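Local coordinates for transcriptional regulator (Vibrio vulnificus, PDB 4IVN), which represses transcription of the nan operon for sialic acid catabolism as NanR, binding the sugar phosphate ManNAc-6P and probably recognising DNA through a helix-turn-helix domain, at residues S206-N211 with T220-A225; Q39-L44 with H212-S217. All blocks are in the same frame, centred on the assembly; numbering follows the deposited sequence.

Contact 1: residues S206-N211 with T220-A225; sequences SLTNIN and TEMLVA
Glu221 begins the pairing through its carbonyl: Ser206 N donates to Glu221 O at 3.0 Å, approaching 23° off the carbonyl plane. Its carboxylate turns away to a salt bridge with Arg119 of helix 114-126.

Met222 comes next, on the face of the sheet that also carries Ser206, Thr208 and Val224. The side chain bends through its second torsion (chi2 -138°) and lies across the neighbouring strand, bringing Met222 CE to 3.7 Å from Ser206 CB and 3.9 Å from Thr208 CG2. The Thr208 side chain meets it roughly at right angles, while Thr208 OG1 donates to Ile210 O at 2.9 Å, a bond that ties the strand end to the turn behind it.

Leu223 uses both backbone polar groups. Leu223 N reaches Ser206 O at 2.9 Å, almost straight in line with the carbonyl, and Leu223 O accepts from Thr208 N. Its side chain runs alongside Leu207 on the other face, with Leu207 CD2 3.8 Å from Leu223 CB, and helices 114-126 and 237-257 cover the pair.

Val224 returns to the first face, where CG2 lies 3.6 Å from Asn211 OD1. Ala225 N then gives a nearly straight bond to Thr208 O (2.8 Å, 175° at the hydrogen), and one water donates to both Asn209 O and Ala225 O beyond the strand ends.

Four backbone bonds thus join strand 221-224 as an edge strand, within this chain, to the parallel sheet of the SIS domain. Direction and register come from main-chain polar groups, while the two faces divide into apolar leucine packing and a mixed surface of serine, threonine, methionine and valine.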
ATOM      1  N   SER A 206      -3.065  14.202  10.337  1.00 32.33           N
ATOM      2  CA  SER A 206      -2.461  12.920  10.689  1.00 34.46           C
ATOM      3  C   SER A 206      -3.337  11.793  10.220  1.00 35.82           C
ATOM      4  O   SER A 206      -4.564  11.857  10.380  1.00 29.64           O
ATOM      5  CB  SER A 206      -2.330  12.812  12.201  1.00 34.89           C
ATOM      6  OG  SER A 206      -1.260  13.660  12.497  1.00 42.02           O
ATOM      7  N   LEU A 207      -2.688  10.764   9.677  1.00 31.44           N
ATOM      8  CA  LEU A 207      -3.404   9.542   9.325  1.00 32.99           C
ATOM      9  C   LEU A 207      -2.892   8.413  10.171  1.00 33.08           C
ATOM     10  O   LEU A 207      -1.771   7.980   9.948  1.00 31.37           O
ATOM     11  CB  LEU A 207      -3.150   9.185   7.894  1.00 33.46           C
ATOM     12  CG  LEU A 207      -3.574  10.159   6.797  1.00 36.75           C
ATOM     13  CD1 LEU A 207      -3.469   9.464   5.431  1.00 37.87           C
ATOM     14  CD2 LEU A 207      -5.033  10.650   6.993  1.00 36.79           C
ATOM     15  N   THR A 208      -3.678   7.928  11.162  1.00 33.65           N
ATOM     16  CA  THR A 208      -3.102   6.998  12.183  1.00 32.07           C
ATOM     17  C   THR A 208      -4.118   5.904  12.400  1.00 32.35           C
ATOM     18  O   THR A 208      -5.142   5.846  11.702  1.00 31.69           O
ATOM     19  CB  THR A 208      -3.022   7.688  13.584  1.00 39.50           C
ATOM     20  OG1 THR A 208      -4.389   7.910  14.029  1.00 38.53           O
ATOM     21  CG2 THR A 208      -2.408   8.983  13.445  1.00 38.41           C
ATOM     22  N   ASN A 209      -3.826   5.022  13.350  1.00 29.32           N
ATOM     23  CA  ASN A 209      -4.785   4.002  13.754  1.00 28.54           C
ATOM     24  C   ASN A 209      -5.007   4.097  15.253  1.00 32.85           C
ATOM     25  O   ASN A 209      -5.392   3.119  15.885  1.00 33.31           O
ATOM     26  CB  ASN A 209      -4.189   2.565  13.451  1.00 28.95           C
ATOM     27  CG  ASN A 209      -4.025   2.294  11.962  1.00 32.49           C
ATOM     28  OD1 ASN A 209      -4.725   1.444  11.393  1.00 32.62           O
ATOM     29  ND2 ASN A 209      -3.052   2.909  11.357  1.00 25.74           N
ATOM     30  N   ILE A 210      -4.848   5.296  15.815  1.00 31.45           N
ATOM     31  CA  ILE A 210      -5.144   5.468  17.210  1.00 37.91           C
ATOM     32  C   ILE A 210      -5.651   6.914  17.452  1.00 34.78           C
ATOM     33  O   ILE A 210      -5.174   7.848  16.830  1.00 37.20           O
ATOM     34  CB  ILE A 210      -3.919   5.055  18.086  1.00 38.91           C
ATOM     35  CG1 ILE A 210      -4.351   4.846  19.516  1.00 42.64           C
ATOM     36  CG2 ILE A 210      -2.811   6.017  17.975  1.00 36.54           C
ATOM     37  CD1 ILE A 210      -4.283   3.388  19.888  1.00 42.06           C
ATOM     38  N   ASN A 211      -6.675   7.051  18.269  1.00 37.89           N
ATOM     39  CA  ASN A 211      -7.201   8.374  18.598  1.00 41.85           C
ATOM     40  C   ASN A 211      -6.298   9.314  19.348  1.00 40.68           C
ATOM     41  O   ASN A 211      -6.314  10.509  19.068  1.00 43.80           O
ATOM     42  CB  ASN A 211      -8.562   8.231  19.307  1.00 41.05           C
ATOM     43  CG  ASN A 211      -9.571   7.649  18.366  1.00 45.85           C
ATOM     44  OD1 ASN A 211      -9.950   8.291  17.397  1.00 48.31           O
ATOM     45  ND2 ASN A 211      -9.875   6.381  18.531  1.00 52.29           N
ATOM     46  N   THR A 220      -3.645  19.369  12.947  1.00 38.05           N
ATOM     47  CA  THR A 220      -4.771  20.280  12.697  1.00 38.09           C
ATOM     48  C   THR A 220      -6.032  19.421  12.569  1.00 39.19           C
ATOM     49  O   THR A 220      -7.095  19.834  12.972  1.00 35.37           O
ATOM     50  CB  THR A 220      -4.539  21.188  11.455  1.00 34.27           C
ATOM     51  OG1 THR A 220      -3.231  21.782  11.538  1.00 37.58           O
ATOM     52  CG2 THR A 220      -5.520  22.368  11.332  1.00 38.08           C
ATOM     53  N   GLU A 221      -5.918  18.277  11.885  1.00 34.90           N
ATOM     54  CA  GLU A 221      -6.990  17.332  11.706  1.00 31.87           C
ATOM     55  C   GLU A 221      -6.452  15.893  11.841  1.00 35.52           C
ATOM     56  O   GLU A 221      -5.249  15.681  11.662  1.00 33.00           O
ATOM     57  CB  GLU A 221      -7.557  17.435  10.270  1.00 31.94           C
ATOM     58  CG  GLU A 221      -7.933  18.858   9.774  1.00 36.88           C
ATOM     59  CD  GLU A 221      -9.241  19.473  10.342  1.00 46.37           C
ATOM     60  OE1 GLU A 221      -9.956  18.763  11.117  1.00 41.04           O
ATOM     61  OE2 GLU A 221      -9.566  20.684   9.967  1.00 47.92           O
ATOM     62  N   MET A 222      -7.316  14.903  12.057  1.00 32.33           N
ATOM     63  CA  MET A 222      -6.833  13.515  12.108  1.00 40.30           C
ATOM     64  C   MET A 222      -7.857  12.623  11.415  1.00 40.55           C
ATOM     65  O   MET A 222      -9.036  12.856  11.548  1.00 41.03           O
ATOM     66  CB  MET A 222      -6.816  13.005  13.562  1.00 44.61           C
ATOM     67  CG  MET A 222      -5.514  13.168  14.321  1.00 54.18           C
ATOM     68  SD  MET A 222      -5.133  11.675  15.320  1.00 54.83           S
ATOM     69  CE  MET A 222      -3.393  11.989  15.653  1.00 49.94           C
ATOM     70  N   LEU A 223      -7.410  11.595  10.718  1.00 37.67           N
ATOM     71  CA  LEU A 223      -8.354  10.553  10.252  1.00 40.48           C
ATOM     72  C   LEU A 223      -7.766   9.311  10.894  1.00 38.74           C
ATOM     73  O   LEU A 223      -6.575   9.181  10.923  1.00 34.30           O
ATOM     74  CB  LEU A 223      -8.381  10.435   8.740  1.00 42.92           C
ATOM     75  CG  LEU A 223      -9.087  11.548   7.964  1.00 45.92           C
ATOM     76  CD1 LEU A 223      -9.214  11.193   6.497  1.00 38.40           C
ATOM     77  CD2 LEU A 223     -10.451  11.900   8.569  1.00 47.31           C
ATOM     78  N   VAL A 224      -8.621   8.488  11.488  1.00 35.69           N
ATOM     79  CA  VAL A 224      -8.212   7.335  12.276  1.00 33.42           C
ATOM     80  C   VAL A 224      -8.709   6.059  11.649  1.00 34.94           C
ATOM     81  O   VAL A 224      -9.883   5.868  11.499  1.00 34.78           O
ATOM     82  CB  VAL A 224      -8.742   7.499  13.730  1.00 38.13           C
ATOM     83  CG1 VAL A 224      -8.512   6.212  14.561  1.00 34.99           C
ATOM     84  CG2 VAL A 224      -8.081   8.743  14.348  1.00 32.84           C
ATOM     85  N   ALA A 225      -7.814   5.166  11.290  1.00 33.01           N
ATOM     86  CA  ALA A 225      -8.193   3.830  10.739  1.00 35.36           C
ATOM     87  C   ALA A 225      -8.315   2.838  11.913  1.00 37.67           C
ATOM     88  O   ALA A 225      -7.661   3.047  12.966  1.00 39.05           O
ATOM     89  CB  ALA A 225      -7.020   3.391   9.767  1.00 32.89           C
TER
HETATM   90  O   HOH W   1      -8.367   2.532  15.571  1.00 40.86           O

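Contact 2: residues Q39-L44 with H212-S217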
ATOM      1  N   GLN A  39      -1.856   0.425  23.293  1.00 34.59           N
ATOM      2  CA  GLN A  39      -2.095   1.799  23.737  1.00 32.55           C
ATOM      3  C   GLN A  39      -0.810   2.579  23.589  1.00 34.18           C
ATOM      4  O   GLN A  39       0.256   2.011  23.775  1.00 35.04           O
ATOM      5  CB  GLN A  39      -2.498   1.836  25.239  1.00 34.84           C
ATOM      6  CG  GLN A  39      -3.894   1.244  25.479  1.00 39.65           C
ATOM      7  CD  GLN A  39      -4.395   1.407  26.922  1.00 41.60           C
ATOM      8  OE1 GLN A  39      -3.957   2.296  27.653  1.00 41.02           O
ATOM      9  NE2 GLN A  39      -5.335   0.558  27.310  1.00 40.35           N
ATOM     10  N   THR A  40      -0.963   3.859  23.318  1.00 34.94           N
ATOM     11  CA  THR A  40       0.123   4.811  23.292  1.00 36.19           C
ATOM     12  C   THR A  40       0.381   5.336  24.691  1.00 34.18           C
ATOM     13  O   THR A  40      -0.415   5.096  25.602  1.00 36.16           O
ATOM     14  CB  THR A  40      -0.188   5.999  22.358  1.00 34.41           C
ATOM     15  OG1 THR A  40      -1.255   6.798  22.914  1.00 33.29           O
ATOM     16  CG2 THR A  40      -0.550   5.464  20.974  1.00 30.81           C
ATOM     17  N   ILE A  41       1.493   6.049  24.881  1.00 34.84           N
ATOM     18  CA  ILE A  41       1.727   6.603  26.237  1.00 36.82           C
ATOM     19  C   ILE A  41       0.554   7.518  26.571  1.00 38.44           C
ATOM     20  O   ILE A  41       0.108   7.568  27.756  1.00 37.24           O
ATOM     21  CB  ILE A  41       3.092   7.298  26.347  1.00 36.95           C
ATOM     22  CG1 ILE A  41       3.353   7.709  27.789  1.00 40.02           C
ATOM     23  CG2 ILE A  41       3.250   8.356  25.246  1.00 32.81           C
ATOM     24  CD1 ILE A  41       4.794   8.148  27.956  1.00 43.04           C
ATOM     25  N   THR A  42       0.017   8.184  25.522  1.00 35.28           N
ATOM     26  CA  THR A  42      -1.065   9.222  25.661  1.00 36.89           C
ATOM     27  C   THR A  42      -2.351   8.519  26.132  1.00 35.03           C
ATOM     28  O   THR A  42      -3.024   8.982  27.048  1.00 35.95           O
ATOM     29  CB  THR A  42      -1.322  10.041  24.353  1.00 36.99           C
ATOM     30  OG1 THR A  42      -0.073  10.343  23.713  1.00 39.80           O
ATOM     31  CG2 THR A  42      -2.073  11.343  24.589  1.00 39.76           C
ATOM     32  N   ASP A  43      -2.612   7.334  25.611  1.00 35.09           N
ATOM     33  CA  ASP A  43      -3.776   6.523  26.117  1.00 36.36           C
ATOM     34  C   ASP A  43      -3.599   6.032  27.531  1.00 38.06           C
ATOM     35  O   ASP A  43      -4.520   6.146  28.358  1.00 43.89           O
ATOM     36  CB  ASP A  43      -3.936   5.222  25.303  1.00 37.67           C
ATOM     37  CG  ASP A  43      -4.479   5.467  23.901  1.00 39.98           C
ATOM     38  OD1 ASP A  43      -5.418   6.284  23.725  1.00 41.53           O
ATOM     39  OD2 ASP A  43      -3.984   4.775  22.982  1.00 43.89           O
ATOM     40  N   LEU A  44      -2.445   5.436  27.819  1.00 39.04           N
ATOM     41  CA  LEU A  44      -2.218   4.870  29.190  1.00 40.82           C
ATOM     42  C   LEU A  44      -2.379   5.958  30.261  1.00 43.83           C
ATOM     43  O   LEU A  44      -2.974   5.722  31.334  1.00 44.18           O
ATOM     44  CB  LEU A  44      -0.821   4.294  29.290  1.00 39.47           C
ATOM     45  CG  LEU A  44      -0.546   3.565  30.600  1.00 45.48           C
ATOM     46  CD1 LEU A  44      -1.657   2.594  30.937  1.00 41.22           C
ATOM     47  CD2 LEU A  44       0.794   2.870  30.544  1.00 39.47           C
ATOM     48  N   HIS A 212      -5.529   8.805  20.330  1.00 38.59           N
ATOM     49  CA  HIS A 212      -4.661   9.706  21.106  1.00 35.64           C
ATOM     50  C   HIS A 212      -3.235   9.291  21.090  1.00 34.41           C
ATOM     51  O   HIS A 212      -2.916   8.105  21.284  1.00 32.84           O
ATOM     52  CB  HIS A 212      -5.129   9.759  22.538  1.00 40.20           C
ATOM     53  CG  HIS A 212      -6.614  10.050  22.660  1.00 42.85           C
ATOM     54  ND1 HIS A 212      -7.101  11.316  22.679  1.00 43.91           N
ATOM     55  CD2 HIS A 212      -7.705   9.200  22.782  1.00 45.33           C
ATOM     56  CE1 HIS A 212      -8.441  11.258  22.769  1.00 45.23           C
ATOM     57  NE2 HIS A 212      -8.802   9.968  22.863  1.00 45.75           N
ATOM     58  N   SER A 213      -2.331  10.244  20.939  1.00 34.33           N
ATOM     59  CA  SER A 213      -0.976   9.829  20.685  1.00 34.29           C
ATOM     60  C   SER A 213      -0.234  11.149  20.772  1.00 35.78           C
ATOM     61  O   SER A 213      -0.867  12.197  20.699  1.00 35.38           O
ATOM     62  CB  SER A 213      -0.891   9.197  19.262  1.00 33.85           C
ATOM     63  OG  SER A 213      -0.729  10.264  18.277  1.00 32.85           O
ATOM     64  N   PRO A 214       1.113  11.112  20.892  1.00 36.80           N
ATOM     65  CA  PRO A 214       1.942  12.336  20.821  1.00 37.15           C
ATOM     66  C   PRO A 214       1.636  13.192  19.569  1.00 35.29           C
ATOM     67  O   PRO A 214       1.692  14.469  19.570  1.00 33.57           O
ATOM     68  CB  PRO A 214       3.350  11.753  20.698  1.00 35.96           C
ATOM     69  CG  PRO A 214       3.305  10.456  21.486  1.00 38.66           C
ATOM     70  CD  PRO A 214       1.901   9.919  21.311  1.00 36.72           C
ATOM     71  N   LEU A 215       1.383  12.501  18.465  1.00 35.02           N
ATOM     72  CA  LEU A 215       1.070  13.167  17.205  1.00 33.68           C
ATOM     73  C   LEU A 215      -0.247  13.928  17.240  1.00 35.35           C
ATOM     74  O   LEU A 215      -0.415  15.009  16.619  1.00 37.01           O
ATOM     75  CB  LEU A 215       1.196  12.155  16.010  1.00 31.71           C
ATOM     76  CG  LEU A 215       1.022  12.684  14.558  1.00 32.73           C
ATOM     77  CD1 LEU A 215       2.087  13.722  14.240  1.00 34.91           C
ATOM     78  CD2 LEU A 215       1.170  11.529  13.501  1.00 26.48           C
ATOM     79  N   SER A 216      -1.241  13.436  17.989  1.00 39.82           N
ATOM     80  CA  SER A 216      -2.514  14.199  17.969  1.00 43.87           C
ATOM     81  C   SER A 216      -2.422  15.613  18.497  1.00 42.67           C
ATOM     82  O   SER A 216      -3.114  16.486  18.011  1.00 44.91           O
ATOM     83  CB  SER A 216      -3.697  13.420  18.567  1.00 43.28           C
ATOM     84  OG  SER A 216      -3.282  12.921  19.772  1.00 43.21           O
ATOM     85  N   SER A 217      -1.497  15.912  19.388  1.00 40.28           N
ATOM     86  CA  SER A 217      -1.435  17.255  19.843  1.00 40.42           C
ATOM     87  C   SER A 217      -0.591  18.096  18.855  1.00 44.89           C
ATOM     88  O   SER A 217      -0.328  19.245  19.107  1.00 44.04           O
ATOM     89  CB  SER A 217      -0.836  17.287  21.280  1.00 48.70           C
ATOM     90  OG  SER A 217       0.580  17.215  21.178  1.00 54.10           O
TER
HETATM   91  O   HOH W   2      -6.611   6.336  21.528  1.00 44.36           O
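Thr40 faces the loop, and Thr40 OG1 donates to His212 O at 2.7 Å, coming in 33° out of the carbonyl plane. With chi1 at 68° the hydroxyl sits between its own backbone N and carbonyl carbon, from where it can also accept from Asp43 N (3.1 Å). One oxygen therefore caps the helix and holds the loop. Thr40 CG2, the other branch, faces Ser213 CB.

Asp43 pays the bond back: Thr40 N donates to Asp43 OD2 at 3.2 Å, on the anti side of the carboxylate, which fixes how that group is turned. Its other oxygen, OD1, lies at the edge of the His212 ring, 3.8 Å from His212 CD2, with carboxylate and imidazole planes 86° apart. No direct bond joins the two side chains; instead a water donates to Asp43 OD1 and accepts from His212 N at 2.9 Å, so the carboxylate reaches the loop backbone through solvent.

Thr42, one helical position earlier, crosses the His212 side chain at about a right angle with its methyl. Its hydroxyl oxygen rests against the proline ring, Thr42 OG1 to Pro214 CD being a close 3.1 Å, and the threonine and the proline ring lie alongside each other, running in contrary directions.

Behind this surface the loop braces itself. Ser216 OG donates to Ser213 O at 2.7 Å, in the carbonyl plane on a lone pair, and Ser213 OG accepts from Ser216 N in an ST motif.

Thr40 and Asp43 form a capping box at the start of helix 41-48, so here a helix N-terminus of the RpiR-type helix-turn-helix domain docks, cap residue first, on a loop of the SIS domain.

The centres of contact 1 and contact 2 lie about 11 Å apart, and their segments alternate along the chain: 39-44, 206-211, 212-217, 220-225. The strands on either side of the loop, 204-208 and 221-224, pair within the sheet, while residues 212-217 of the loop meet the start of helix 41-48. The two regions touch directly: Met222 packs on Ser216, and Ile210 CG2 lies 3.8 Å from Thr40 CG2. The side chain of Asn209 is about 7 Å and that of Thr40 about 8 Å from a bound ManNAc-6P. The loop thus places the sheet, the helix-turn-helix domain and the sugar-phosphate site close together.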